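Long-range contacts in nicotinate phosphoribosyltransferase (Porphyromonas gingivalis, PDB 2IM5), which probably catalyses the ATP-dependent synthesis of nicotinate D-ribonucleotide from nicotinate and 5-phosphoribosyl 1-diphosphate, the single step that leads nicotinate into NAD(+) biosynthesis: residues 18-23 and 237-242; 208-213 and 244-249; 93-98 and 105-110; 30-35 and 111-116; 253-258 and 283-288. One frame throughout, in Å; residues are numbered along the deposited sequence.

Interaction 1 of 5, residues 18-23 and 237-242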
# COMPACT_ATOMS: atom_id res chain seq x y z
N GLY A 18 -10.40 2.73 -3.89
CA GLY A 18 -11.65 3.27 -3.38
C GLY A 18 -12.64 3.52 -4.50
O GLY A 18 -13.83 3.24 -4.36
N TYR A 19 -12.16 4.04 -5.63
CA TYR A 19 -13.05 4.29 -6.77
C TYR A 19 -13.44 2.97 -7.40
O TYR A 19 -14.58 2.79 -7.83
CB TYR A 19 -12.39 5.19 -7.81
CG TYR A 19 -13.20 5.27 -9.09
CD1 TYR A 19 -14.53 5.68 -9.06
CD2 TYR A 19 -12.67 4.86 -10.31
CE1 TYR A 19 -15.32 5.66 -10.21
CE2 TYR A 19 -13.44 4.84 -11.47
CZ TYR A 19 -14.77 5.24 -11.41
OH TYR A 19 -15.54 5.20 -12.54
N ALA A 20 -12.50 2.03 -7.47
CA ALA A 20 -12.81 0.72 -8.04
C ALA A 20 -13.97 0.10 -7.25
O ALA A 20 -14.88 -0.48 -7.85
CB ALA A 20 -11.59 -0.18 -8.01
N TYR A 21 -13.93 0.20 -5.92
CA TYR A 21 -15.03 -0.36 -5.10
C TYR A 21 -16.32 0.44 -5.35
O TYR A 21 -17.40 -0.14 -5.50
CB TYR A 21 -14.72 -0.28 -3.60
CG TYR A 21 -13.62 -1.17 -3.09
CD1 TYR A 21 -13.56 -2.52 -3.42
CD2 TYR A 21 -12.66 -0.67 -2.21
CE1 TYR A 21 -12.58 -3.35 -2.88
CE2 TYR A 21 -11.68 -1.49 -1.66
CZ TYR A 21 -11.64 -2.83 -2.00
OH TYR A 21 -10.68 -3.63 -1.44
N ALA A 22 -16.20 1.76 -5.37
CA ALA A 22 -17.35 2.64 -5.57
C ALA A 22 -18.06 2.37 -6.89
O ALA A 22 -19.28 2.50 -6.99
CB ALA A 22 -16.91 4.09 -5.48
N LYS A 23 -17.29 2.01 -7.92
CA LYS A 23 -17.89 1.75 -9.22
C LYS A 23 -18.48 0.36 -9.34
O LYS A 23 -19.65 0.21 -9.70
CB LYS A 23 -16.86 1.91 -10.34
CG LYS A 23 -17.45 1.58 -11.71
CD LYS A 23 -16.42 1.55 -12.82
CE LYS A 23 -17.12 1.34 -14.17
NZ LYS A 23 -16.17 1.16 -15.29
N ILE A 237 -9.17 -3.57 -15.06
CA ILE A 237 -9.14 -3.07 -16.43
C ILE A 237 -10.47 -2.38 -16.75
O ILE A 237 -10.50 -1.34 -17.43
CB ILE A 237 -8.92 -4.22 -17.43
CG1 ILE A 237 -7.51 -4.78 -17.25
CG2 ILE A 237 -9.14 -3.73 -18.86
CD1 ILE A 237 -7.30 -6.12 -17.92
N ASN A 238 -11.57 -2.94 -16.25
CA ASN A 238 -12.87 -2.33 -16.48
C ASN A 238 -12.89 -0.94 -15.87
O ASN A 238 -13.44 -0.00 -16.45
CB ASN A 238 -13.98 -3.17 -15.84
CG ASN A 238 -15.35 -2.49 -15.88
OD1 ASN A 238 -15.62 -1.55 -15.12
ND2 ASN A 238 -16.21 -2.95 -16.78
N VAL A 239 -12.27 -0.80 -14.71
CA VAL A 239 -12.24 0.49 -14.04
C VAL A 239 -11.27 1.50 -14.65
O VAL A 239 -11.64 2.65 -14.87
CB VAL A 239 -11.90 0.32 -12.53
CG1 VAL A 239 -11.81 1.68 -11.84
CG2 VAL A 239 -12.95 -0.57 -11.85
N TYR A 240 -10.05 1.07 -14.95
CA TYR A 240 -9.04 2.00 -15.44
C TYR A 240 -8.61 1.90 -16.89
O TYR A 240 -7.72 2.63 -17.32
CB TYR A 240 -7.83 1.94 -14.51
CG TYR A 240 -8.17 2.48 -13.13
CD1 TYR A 240 -8.51 3.81 -12.95
CD2 TYR A 240 -8.21 1.63 -12.02
CE1 TYR A 240 -8.90 4.30 -11.71
CE2 TYR A 240 -8.60 2.11 -10.77
CZ TYR A 240 -8.94 3.44 -10.63
OH TYR A 240 -9.32 3.94 -9.41
N ASP A 241 -9.26 1.01 -17.64
CA ASP A 241 -8.99 0.83 -19.07
C ASP A 241 -7.53 0.77 -19.48
O ASP A 241 -7.15 1.35 -20.49
CB ASP A 241 -9.65 1.96 -19.86
CG ASP A 241 -11.06 2.27 -19.38
OD1 ASP A 241 -11.89 1.34 -19.31
OD2 ASP A 241 -11.33 3.46 -19.07
N GLY A 242 -6.70 0.08 -18.70
CA GLY A 242 -5.30 -0.01 -19.06
C GLY A 242 -4.38 0.89 -18.26
O GLY A 242 -3.17 0.67 -18.26
O HOH W 1 -14.34 3.33 -15.24
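Tyr19 meets two residues of the facing helix at once. Its ring carbon CE2 lies 3.6 Å from Val239 CG1, and the hydroxyl OH of Tyr240 comes in at the ring edge, near its plane, 3.6 Å from Tyr19 CD2. With CG anti to the backbone N (chi1 171°), the Tyr19 ring runs across to the other helix and passes alongside Val239, its CD2 and CE2 side against CG1. Val239 CG1 in turn lies over one face of the Tyr240 ring, toward its rim, while the Tyr240 hydroxyl is hydrogen-bonded to the carbonyl of Thr16, one turn before Ala20. At Ala20 the backbones come nearest, and its CB touches the other methyl of Val239, CG2, at 4.1 Å; the valine is thus shared between Tyr19 and Ala20. The contact is helix-to-helix packing between helix 12-24, in the N-terminal domain of the NAPRTase family, and the C-terminal end of helix 228-240, in the part of the chain assigned to the TIM-barrel clan. Lys23, fully extended, carries its ammonium to that helix end. Lys23 NZ donates to Asn238 OD1 at 2.8 Å, approaching from above the carbonyl plane (37° out of it), and makes a weak bond to Asn238 O. A water accepts from Lys23 NZ at 2.8 Å and donates to Val239 O, again at 2.8 Å.

Interaction 2 of 5, residues 208-213 and 244-249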
# COMPACT_ATOMS: atom_id res chain seq x y z
N SER A 208 2.61 7.95 -7.12
CA SER A 208 3.05 6.63 -7.54
C SER A 208 2.45 5.54 -6.66
O SER A 208 2.38 5.68 -5.44
CB SER A 208 4.58 6.58 -7.48
OG SER A 208 5.08 5.28 -7.72
N GLY A 209 2.02 4.44 -7.29
CA GLY A 209 1.44 3.35 -6.53
C GLY A 209 0.83 2.28 -7.42
O GLY A 209 0.72 2.46 -8.64
N THR A 210 0.42 1.17 -6.82
CA THR A 210 -0.20 0.08 -7.58
C THR A 210 -1.45 -0.34 -6.83
O THR A 210 -1.68 0.12 -5.72
CB THR A 210 0.74 -1.15 -7.65
OG1 THR A 210 0.88 -1.71 -6.34
CG2 THR A 210 2.10 -0.75 -8.18
N HIS A 211 -2.26 -1.21 -7.42
CA HIS A 211 -3.45 -1.68 -6.73
C HIS A 211 -2.88 -2.46 -5.53
O HIS A 211 -1.76 -2.95 -5.58
CB HIS A 211 -4.29 -2.59 -7.63
CG HIS A 211 -3.72 -3.97 -7.80
ND1 HIS A 211 -3.69 -4.89 -6.77
CD2 HIS A 211 -3.14 -4.57 -8.86
CE1 HIS A 211 -3.11 -6.00 -7.20
NE2 HIS A 211 -2.77 -5.84 -8.46
N PRO A 212 -3.65 -2.57 -4.44
CA PRO A 212 -3.18 -3.28 -3.26
C PRO A 212 -3.64 -4.74 -3.19
O PRO A 212 -4.42 -5.19 -4.03
CB PRO A 212 -3.77 -2.46 -2.13
CG PRO A 212 -5.16 -2.20 -2.69
CD PRO A 212 -4.90 -1.84 -4.15
N HIS A 213 -3.15 -5.44 -2.17
CA HIS A 213 -3.51 -6.83 -1.94
C HIS A 213 -4.99 -6.96 -1.62
O HIS A 213 -5.62 -7.94 -2.01
CB HIS A 213 -2.71 -7.42 -0.77
CG HIS A 213 -1.26 -7.65 -1.06
ND1 HIS A 213 -0.82 -8.60 -1.95
CD2 HIS A 213 -0.16 -7.04 -0.58
CE1 HIS A 213 0.50 -8.57 -2.00
NE2 HIS A 213 0.93 -7.63 -1.18
N LEU A 244 -2.72 2.48 -14.75
CA LEU A 244 -2.32 1.82 -13.51
C LEU A 244 -2.11 0.32 -13.76
O LEU A 244 -2.56 -0.52 -12.99
CB LEU A 244 -3.42 2.02 -12.44
CG LEU A 244 -3.93 3.46 -12.30
CD1 LEU A 244 -5.03 3.52 -11.24
CD2 LEU A 244 -2.78 4.39 -11.94
N GLY A 245 -1.41 0.02 -14.86
CA GLY A 245 -1.17 -1.36 -15.25
C GLY A 245 -0.11 -2.20 -14.55
O GLY A 245 0.67 -2.87 -15.21
N THR A 246 -0.06 -2.16 -13.22
CA THR A 246 0.90 -2.97 -12.48
C THR A 246 0.11 -3.96 -11.66
O THR A 246 -0.94 -3.62 -11.12
CB THR A 246 1.74 -2.11 -11.51
OG1 THR A 246 2.49 -1.15 -12.26
CG2 THR A 246 2.72 -2.99 -10.73
N VAL A 247 0.57 -5.20 -11.58
CA VAL A 247 -0.17 -6.19 -10.81
C VAL A 247 0.67 -6.91 -9.76
O VAL A 247 1.84 -7.24 -9.99
CB VAL A 247 -0.83 -7.22 -11.75
CG1 VAL A 247 0.23 -7.98 -12.53
CG2 VAL A 247 -1.71 -8.19 -10.93
N LEU A 248 0.06 -7.13 -8.60
CA LEU A 248 0.68 -7.84 -7.49
C LEU A 248 0.46 -9.32 -7.76
O LEU A 248 -0.64 -9.73 -8.13
CB LEU A 248 0.02 -7.46 -6.17
CG LEU A 248 0.65 -6.31 -5.40
CD1 LEU A 248 -0.25 -5.92 -4.23
CD2 LEU A 248 2.03 -6.72 -4.90
N THR A 249 1.49 -10.13 -7.56
CA THR A 249 1.41 -11.56 -7.84
C THR A 249 1.44 -12.52 -6.66
O THR A 249 1.06 -13.68 -6.82
CB THR A 249 2.56 -11.98 -8.78
OG1 THR A 249 3.80 -11.91 -8.07
CG2 THR A 249 2.64 -11.05 -9.99
O HOH W 2 -1.88 -1.47 -10.11
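His213 presents a ring face to Leu248, whose methyl CD1 sits 3.5 Å from the ring centroid and 8° off the ring normal: a CH-pi contact, with the two side chains crossing at about a right angle. His211 is turned differently. Its CG stands between the backbone N and the carbonyl carbon (chi1 76°), which lays the imidazole against Val247 and Leu248. His211 CE1 lies 3.6 Å from Leu248 CB, and Val247 CG2 reaches the ring edge in its plane. The ring's rotation is set from within its own segment, because His211 ND1 donates to Pro212 O at 2.9 Å, an acceptor almost exactly in the imidazole plane. The methyls of Thr210 and Thr246 press together, CG2 to CG2 at 3.5 Å, tighter than usual for carbon. Thr210 OG1 donates to His211 O and also meets Arg273; the Thr246 hydroxyl bonds to Ser271. A water accepts from His211 N at 2.7 Å and donates to Thr246 O at 2.6 Å and to Leu244 O. His213 is predicted to be the autophosphorylated histidine, although no phosphate is present here; its nitrogens make weak hydrogen bonds to Thr251 and Asp275. The loop joins strand 206-207 to helix 213-223 and runs alongside strand 246-248, an outermost strand of the parallel sheet, in the same direction, while Phe257 of helix 254-260 packs on Val247 and Tyr13 of helix 12-24 covers Pro212.

Interaction 3 of 5, residues 93-98 and 105-110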
# COMPACT_ATOMS: atom_id res chain seq x y z
N GLU A 93 -17.66 6.80 13.78
CA GLU A 93 -18.35 5.65 14.36
C GLU A 93 -18.15 4.34 13.61
O GLU A 93 -18.58 3.30 14.08
CB GLU A 93 -19.83 5.94 14.55
CG GLU A 93 -20.58 6.36 13.33
CD GLU A 93 -21.98 6.85 13.66
OE1 GLU A 93 -22.10 7.66 14.61
OE2 GLU A 93 -22.95 6.44 12.98
N GLU A 94 -17.48 4.38 12.45
CA GLU A 94 -17.20 3.16 11.70
C GLU A 94 -15.98 2.49 12.35
O GLU A 94 -15.67 1.33 12.08
CB GLU A 94 -16.86 3.46 10.23
CG GLU A 94 -17.93 4.18 9.43
CD GLU A 94 -17.42 4.62 8.06
OE1 GLU A 94 -16.20 4.84 7.94
OE2 GLU A 94 -18.24 4.76 7.12
N VAL A 95 -15.30 3.24 13.21
CA VAL A 95 -14.08 2.78 13.86
C VAL A 95 -14.21 2.52 15.36
O VAL A 95 -14.73 3.37 16.09
CB VAL A 95 -12.95 3.81 13.66
CG1 VAL A 95 -11.65 3.29 14.23
CG2 VAL A 95 -12.81 4.14 12.18
N THR A 96 -13.72 1.37 15.81
CA THR A 96 -13.77 1.02 17.23
C THR A 96 -12.36 0.74 17.74
O THR A 96 -11.67 -0.14 17.22
CB THR A 96 -14.64 -0.24 17.49
OG1 THR A 96 -15.98 0.00 17.05
CG2 THR A 96 -14.66 -0.58 18.98
N VAL A 97 -11.94 1.49 18.75
CA VAL A 97 -10.62 1.34 19.33
C VAL A 97 -10.73 0.78 20.74
O VAL A 97 -11.60 1.19 21.51
CB VAL A 97 -9.88 2.68 19.40
CG1 VAL A 97 -8.48 2.49 19.99
CG2 VAL A 97 -9.81 3.31 18.02
N SER A 98 -9.84 -0.14 21.08
CA SER A 98 -9.85 -0.71 22.42
C SER A 98 -8.57 -1.49 22.70
O SER A 98 -7.77 -1.76 21.81
CB SER A 98 -11.04 -1.65 22.59
OG SER A 98 -10.93 -2.75 21.72
N LEU A 105 -3.28 -3.29 21.55
CA LEU A 105 -4.12 -2.30 20.88
C LEU A 105 -4.93 -2.97 19.78
O LEU A 105 -4.37 -3.62 18.90
CB LEU A 105 -3.24 -1.19 20.28
CG LEU A 105 -3.95 -0.06 19.53
CD1 LEU A 105 -4.97 0.62 20.43
CD2 LEU A 105 -2.92 0.94 19.05
N ASP A 106 -6.25 -2.81 19.84
CA ASP A 106 -7.15 -3.39 18.85
C ASP A 106 -7.97 -2.29 18.17
O ASP A 106 -8.61 -1.48 18.85
CB ASP A 106 -8.10 -4.39 19.52
CG ASP A 106 -9.03 -5.09 18.54
OD1 ASP A 106 -9.90 -4.41 17.94
OD2 ASP A 106 -8.88 -6.32 18.35
N ILE A 107 -7.95 -2.27 16.85
CA ILE A 107 -8.70 -1.26 16.10
C ILE A 107 -9.41 -1.89 14.91
O ILE A 107 -8.81 -2.62 14.12
CB ILE A 107 -7.79 -0.14 15.59
CG1 ILE A 107 -7.02 0.48 16.76
CG2 ILE A 107 -8.63 0.93 14.91
CD1 ILE A 107 -5.98 1.46 16.33
N ARG A 108 -10.69 -1.59 14.77
CA ARG A 108 -11.47 -2.13 13.67
C ARG A 108 -12.33 -1.08 13.00
O ARG A 108 -13.02 -0.31 13.67
CB ARG A 108 -12.36 -3.28 14.16
CG ARG A 108 -11.58 -4.27 15.00
CD ARG A 108 -12.34 -5.54 15.26
NE ARG A 108 -11.50 -6.45 16.04
CZ ARG A 108 -11.76 -7.73 16.24
NH1 ARG A 108 -12.85 -8.29 15.72
NH2 ARG A 108 -10.93 -8.47 16.97
N ALA A 109 -12.24 -1.03 11.67
CA ALA A 109 -13.03 -0.10 10.87
C ALA A 109 -13.96 -0.99 10.06
O ALA A 109 -13.51 -1.81 9.26
CB ALA A 109 -12.12 0.70 9.95
N GLN A 110 -15.26 -0.85 10.29
CA GLN A 110 -16.23 -1.67 9.58
C GLN A 110 -17.33 -0.80 8.98
O GLN A 110 -17.78 0.16 9.60
CB GLN A 110 -16.84 -2.70 10.52
CG GLN A 110 -17.73 -3.69 9.82
CD GLN A 110 -18.32 -4.73 10.75
OE1 GLN A 110 -17.59 -5.47 11.43
NE2 GLN A 110 -19.65 -4.80 10.79
O HOH W 3 -11.41 -2.47 18.80
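Val97 and Ile107 form a non-hydrogen-bonded antiparallel pair in a beta hairpin, strands 95-99 and 105-110, at the outer edge of the five-stranded antiparallel sheet. Five backbone hydrogen bonds join the segments: Thr96 and Arg108 exchange a pair, Ser98 and Asp106 another, and Gln110 N donates to Glu94 O at 2.9 Å. Apolar packing occupies the face bearing Val95, Val97, Ile107 and Ala109. The side chains of Val97 and Ile107 rise next to each other there (CG1 to CG1 4.1 Å), while Val95 CG1 reaches Ile107 CG2 at 3.9 Å; Ile54 of helix 44-56 and Ile127 of helix 120-134 cover this side. The polar face bears Thr96, Ser98, Asp106 and Arg108. Neighbours on one face of their strand, Arg108 and Asp106 form a side-on salt bridge, and Ser98 OG shares a water with Asp106 OD1. Both carboxylate oxygens use syn lone pairs: Arg108 NE meets Asp106 OD1 at 3.2 Å, and Arg108 NH2 meets Asp106 OD2 at 3.3 Å.

Interaction 4 of 5, residues 30-35 and 111-116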
# COMPACT_ATOMS: atom_id res chain seq x y z
N GLY A 30 -16.91 -4.25 4.48
CA GLY A 30 -15.64 -4.84 4.84
C GLY A 30 -15.26 -4.46 6.25
O GLY A 30 -15.78 -3.49 6.80
N GLU A 31 -14.40 -5.27 6.86
CA GLU A 31 -13.90 -4.98 8.19
C GLU A 31 -12.38 -5.04 8.15
O GLU A 31 -11.80 -6.07 7.80
CB GLU A 31 -14.38 -5.98 9.24
CG GLU A 31 -13.80 -5.63 10.62
CD GLU A 31 -14.11 -6.65 11.72
OE1 GLU A 31 -13.66 -7.82 11.61
OE2 GLU A 31 -14.80 -6.28 12.68
N PHE A 32 -11.75 -3.93 8.51
CA PHE A 32 -10.30 -3.86 8.56
C PHE A 32 -9.88 -4.03 10.02
O PHE A 32 -10.52 -3.49 10.93
CB PHE A 32 -9.82 -2.50 8.04
CG PHE A 32 -9.82 -2.39 6.54
CD1 PHE A 32 -8.64 -2.59 5.81
CD2 PHE A 32 -10.99 -2.11 5.85
CE1 PHE A 32 -8.64 -2.51 4.41
CE2 PHE A 32 -11.01 -2.04 4.45
CZ PHE A 32 -9.83 -2.24 3.74
N ARG A 33 -8.82 -4.79 10.24
CA ARG A 33 -8.33 -5.01 11.59
C ARG A 33 -6.87 -4.61 11.75
O ARG A 33 -6.02 -5.00 10.96
CB ARG A 33 -8.50 -6.47 12.01
CG ARG A 33 -9.96 -6.88 12.15
CD ARG A 33 -10.08 -8.27 12.74
NE ARG A 33 -11.47 -8.70 12.77
CZ ARG A 33 -11.89 -9.86 13.27
NH1 ARG A 33 -11.02 -10.71 13.80
NH2 ARG A 33 -13.18 -10.17 13.22
N PHE A 34 -6.61 -3.82 12.77
CA PHE A 34 -5.26 -3.37 13.09
C PHE A 34 -4.53 -4.54 13.73
O PHE A 34 -5.10 -5.28 14.52
CB PHE A 34 -5.33 -2.21 14.09
CG PHE A 34 -4.01 -1.86 14.70
CD1 PHE A 34 -3.13 -0.99 14.06
CD2 PHE A 34 -3.64 -2.40 15.94
CE1 PHE A 34 -1.90 -0.66 14.63
CE2 PHE A 34 -2.41 -2.07 16.51
CZ PHE A 34 -1.54 -1.20 15.86
N ILE A 35 -3.26 -4.71 13.38
CA ILE A 35 -2.47 -5.79 13.95
C ILE A 35 -1.07 -5.29 14.30
O ILE A 35 -0.33 -4.84 13.44
CB ILE A 35 -2.29 -6.99 12.98
CG1 ILE A 35 -3.64 -7.46 12.44
CG2 ILE A 35 -1.58 -8.13 13.69
CD1 ILE A 35 -4.57 -8.02 13.50
N GLY A 111 -17.75 -1.15 7.77
CA GLY A 111 -18.78 -0.40 7.08
C GLY A 111 -18.68 -0.65 5.58
O GLY A 111 -18.09 -1.64 5.14
N LEU A 112 -19.25 0.23 4.77
CA LEU A 112 -19.19 0.07 3.32
C LEU A 112 -17.72 0.08 2.93
O LEU A 112 -16.95 0.96 3.34
CB LEU A 112 -19.95 1.20 2.64
CG LEU A 112 -21.47 1.12 2.87
CD1 LEU A 112 -22.09 2.50 2.75
CD2 LEU A 112 -22.10 0.15 1.87
N LEU A 113 -17.32 -0.90 2.14
CA LEU A 113 -15.93 -1.04 1.72
C LEU A 113 -15.32 0.19 1.04
O LEU A 113 -14.18 0.57 1.36
CB LEU A 113 -15.78 -2.28 0.85
CG LEU A 113 -14.38 -2.75 0.41
CD1 LEU A 113 -13.40 -2.71 1.57
CD2 LEU A 113 -14.48 -4.18 -0.13
N TYR A 114 -16.04 0.83 0.12
CA TYR A 114 -15.49 1.99 -0.56
C TYR A 114 -15.22 3.11 0.44
O TYR A 114 -14.36 3.96 0.21
CB TYR A 114 -16.41 2.47 -1.69
CG TYR A 114 -17.70 3.13 -1.27
CD1 TYR A 114 -17.74 4.50 -0.97
CD2 TYR A 114 -18.87 2.39 -1.15
CE1 TYR A 114 -18.93 5.12 -0.56
CE2 TYR A 114 -20.07 3.00 -0.74
CZ TYR A 114 -20.09 4.36 -0.45
OH TYR A 114 -21.27 4.94 -0.06
N ARG A 115 -15.93 3.10 1.57
CA ARG A 115 -15.72 4.11 2.59
C ARG A 115 -14.60 3.74 3.56
O ARG A 115 -13.62 4.48 3.69
CB ARG A 115 -16.99 4.34 3.41
CG ARG A 115 -18.14 5.01 2.69
CD ARG A 115 -19.24 5.35 3.69
NE ARG A 115 -18.74 6.29 4.69
CZ ARG A 115 -18.66 7.61 4.51
NH1 ARG A 115 -19.07 8.15 3.38
NH2 ARG A 115 -18.13 8.37 5.45
N VAL A 116 -14.72 2.60 4.23
CA VAL A 116 -13.73 2.20 5.23
C VAL A 116 -12.32 1.88 4.74
O VAL A 116 -11.38 1.90 5.53
CB VAL A 116 -14.24 1.02 6.10
CG1 VAL A 116 -15.57 1.40 6.74
CG2 VAL A 116 -14.38 -0.24 5.28
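Gly111 and Gly30 form a hydrogen-bonded antiparallel pair, with Gly30 N donating to Gly111 O at 2.9 Å and Gly111 N returning the bond to Gly30 O at 3.2 Å. It is here that the chain turns a corner and leaves strand 105-110. Leu112 follows at the N-cap position of helix 113-116, and its carbonyl accepts the amides of both Arg115 and Val116, which fastens this single short turn. Leu113 then sends CD1 to Phe32 CE2 at 3.8 Å. The methyl arrives at the edge of the phenyl ring, near its plane; a chi1 of -173° carries the leucine's CG away from its own backbone N, and the side chain reaches past Gly30 to the ring. Phe218 of helix 213-223 also packs against Leu113. Three residues on, Val116 CG2 meets the same ring edge from the neighbouring position, 3.9 Å from Phe32 CD2, and also lies 3.9 Å from Gly30 O. The Phe32 ring is thus bordered along one edge by two aliphatic side chains from one helical turn, and Leu351 of strand 347-355 touches it too. The arrangement is a strand-to-helix corner at the end of an antiparallel sheet, where the chain leaves strand 105-110 and its short helix packs on the beginning of the central strand 29-36, in the N-terminal NAPRTase domain.

Interaction 5 of 5, residues 253-258 and 283-288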
# COMPACT_ATOMS: atom_id res chain seq x y z
N THR A 253 0.30 -16.59 -3.52
CA THR A 253 1.53 -17.22 -3.97
C THR A 253 1.78 -16.89 -5.43
O THR A 253 0.88 -16.97 -6.27
CB THR A 253 1.45 -18.76 -3.79
OG1 THR A 253 2.03 -19.12 -2.52
CG2 THR A 253 2.10 -19.47 -4.91
N THR A 254 3.02 -16.50 -5.74
CA THR A 254 3.39 -16.15 -7.11
C THR A 254 3.34 -17.35 -8.06
O THR A 254 3.07 -17.18 -9.25
CB THR A 254 4.79 -15.50 -7.15
OG1 THR A 254 4.72 -14.20 -6.55
CG2 THR A 254 5.27 -15.34 -8.59
N ASP A 255 3.59 -18.56 -7.56
CA ASP A 255 3.52 -19.74 -8.42
C ASP A 255 2.10 -19.93 -8.95
O ASP A 255 1.91 -20.29 -10.11
CB ASP A 255 3.97 -21.00 -7.67
CG ASP A 255 5.48 -21.03 -7.42
OD1 ASP A 255 6.22 -20.28 -8.09
OD2 ASP A 255 5.93 -21.82 -6.56
N VAL A 256 1.11 -19.68 -8.09
CA VAL A 256 -0.28 -19.82 -8.49
C VAL A 256 -0.60 -18.72 -9.51
O VAL A 256 -1.25 -18.97 -10.52
CB VAL A 256 -1.22 -19.69 -7.28
CG1 VAL A 256 -2.66 -19.52 -7.75
CG2 VAL A 256 -1.10 -20.93 -6.39
N PHE A 257 -0.14 -17.50 -9.24
CA PHE A 257 -0.38 -16.39 -10.15
C PHE A 257 0.17 -16.70 -11.54
O PHE A 257 -0.55 -16.63 -12.54
CB PHE A 257 0.28 -15.11 -9.64
CG PHE A 257 0.07 -13.92 -10.54
CD1 PHE A 257 -1.00 -13.06 -10.33
CD2 PHE A 257 0.91 -13.69 -11.63
CE1 PHE A 257 -1.23 -11.99 -11.18
CE2 PHE A 257 0.69 -12.63 -12.49
CZ PHE A 257 -0.39 -11.77 -12.27
N MET A 258 1.45 -17.02 -11.61
CA MET A 258 2.12 -17.32 -12.87
C MET A 258 1.45 -18.45 -13.64
O MET A 258 1.24 -18.34 -14.85
CB MET A 258 3.60 -17.64 -12.64
CG MET A 258 4.45 -16.44 -12.24
SD MET A 258 4.37 -15.04 -13.42
CE MET A 258 4.96 -13.76 -12.40
N ILE A 283 12.44 -12.87 -10.11
CA ILE A 283 12.87 -12.48 -11.45
C ILE A 283 12.86 -13.68 -12.41
O ILE A 283 12.40 -13.56 -13.55
CB ILE A 283 14.27 -11.83 -11.42
CG1 ILE A 283 14.20 -10.52 -10.63
CG2 ILE A 283 14.76 -11.59 -12.83
CD1 ILE A 283 15.54 -9.91 -10.32
N GLU A 284 13.36 -14.82 -11.94
CA GLU A 284 13.40 -16.03 -12.77
C GLU A 284 12.00 -16.47 -13.17
O GLU A 284 11.74 -16.75 -14.34
CB GLU A 284 14.07 -17.19 -12.03
CG GLU A 284 15.53 -16.99 -11.69
CD GLU A 284 16.34 -16.52 -12.88
OE1 GLU A 284 16.23 -17.13 -13.97
OE2 GLU A 284 17.09 -15.53 -12.72
N LYS A 285 11.09 -16.55 -12.19
CA LYS A 285 9.72 -16.97 -12.45
C LYS A 285 9.05 -16.06 -13.47
O LYS A 285 8.42 -16.53 -14.42
CB LYS A 285 8.89 -16.96 -11.16
CG LYS A 285 9.32 -17.98 -10.12
CD LYS A 285 8.51 -17.83 -8.84
CE LYS A 285 8.85 -18.91 -7.81
NZ LYS A 285 8.19 -18.62 -6.49
N ALA A 286 9.19 -14.75 -13.28
CA ALA A 286 8.60 -13.76 -14.17
C ALA A 286 9.12 -13.91 -15.60
O ALA A 286 8.34 -14.05 -16.55
CB ALA A 286 8.89 -12.36 -13.66
N VAL A 287 10.44 -13.89 -15.75
CA VAL A 287 11.05 -14.02 -17.06
C VAL A 287 10.66 -15.33 -17.73
O VAL A 287 10.36 -15.35 -18.93
CB VAL A 287 12.60 -13.93 -16.98
CG1 VAL A 287 13.22 -14.26 -18.33
CG2 VAL A 287 13.00 -12.54 -16.54
N ARG A 288 10.65 -16.42 -16.97
CA ARG A 288 10.29 -17.71 -17.54
C ARG A 288 8.84 -17.76 -18.03
O ARG A 288 8.55 -18.25 -19.13
CB ARG A 288 10.54 -18.85 -16.54
CG ARG A 288 10.05 -20.20 -17.04
CD ARG A 288 10.60 -21.40 -16.26
NE ARG A 288 10.10 -21.48 -14.89
CZ ARG A 288 10.70 -20.93 -13.84
NH1 ARG A 288 11.83 -20.26 -14.00
NH2 ARG A 288 10.17 -21.06 -12.63
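Lys285 and Asp255 form the polar part of this contact, a salt bridge between two helices, with Asp255 OD1 3.0 Å from Lys285 NZ. The lysine chain is extended beyond CG and reaches from helix 279-292 to the first turn of helix 254-260, so that its CE, too, lies alongside the same oxygen; the other carboxylate oxygen, OD2, is farther from the ammonium. Apolar contact lies to the inside. The methylene CD of Lys285 passes Thr254 CG2 at 4.1 Å, the methyl turned to the lysine, while the threonine hydroxyl is hydrogen-bonded to Asp370 and to Thr249. One turn on, Met258 is bent at chi2 (-55°), which brings its CE 4.0 Å from Ala286 CA, with the methyl also touching the alanine CB more loosely. Phe282 of helix 279-292 packs on Thr254, and Arg289 of the same helix on Met258. In backbone terms the two helical segments run nearly parallel, 7° between their directions, with axes 10.8 Å apart at closest approach. Both belong to the range assigned to the TIM-barrel clan, where helices alternate with the strands of the parallel sheet, and strand 271-274 comes between these two along the chain. With Asp255 exposed and Thr254, Met258 and Ala286 buried, the ion pair is probably softened by water, and lysine and methionine reach across between the well-separated axes to make a light contact.

Along the chain, interaction 3 is nested inside the loop closed by interaction 4, and both inside that of interaction 1. Interactions 3 and 4, with centres about 9 Å apart, share the antiparallel sheet: strand 105-110 is hydrogen-bonded to strand 29-36 through Ile107 with Phe34 and Ala109 with Phe32. Interaction 4 meets interaction 1 where Tyr21 packs on Leu113 and Tyr114. Helix 228-240 of interaction 1 leads on to strand 246-248 of interaction 2, which touches interaction 5 through Thr249 and Thr254. Interactions 3 and 5 lie about 37 Å apart, centre to centre, on opposite sides of the chain's centre. Between these extremes, interaction 1 ties the N-terminal region to the parallel-stranded one.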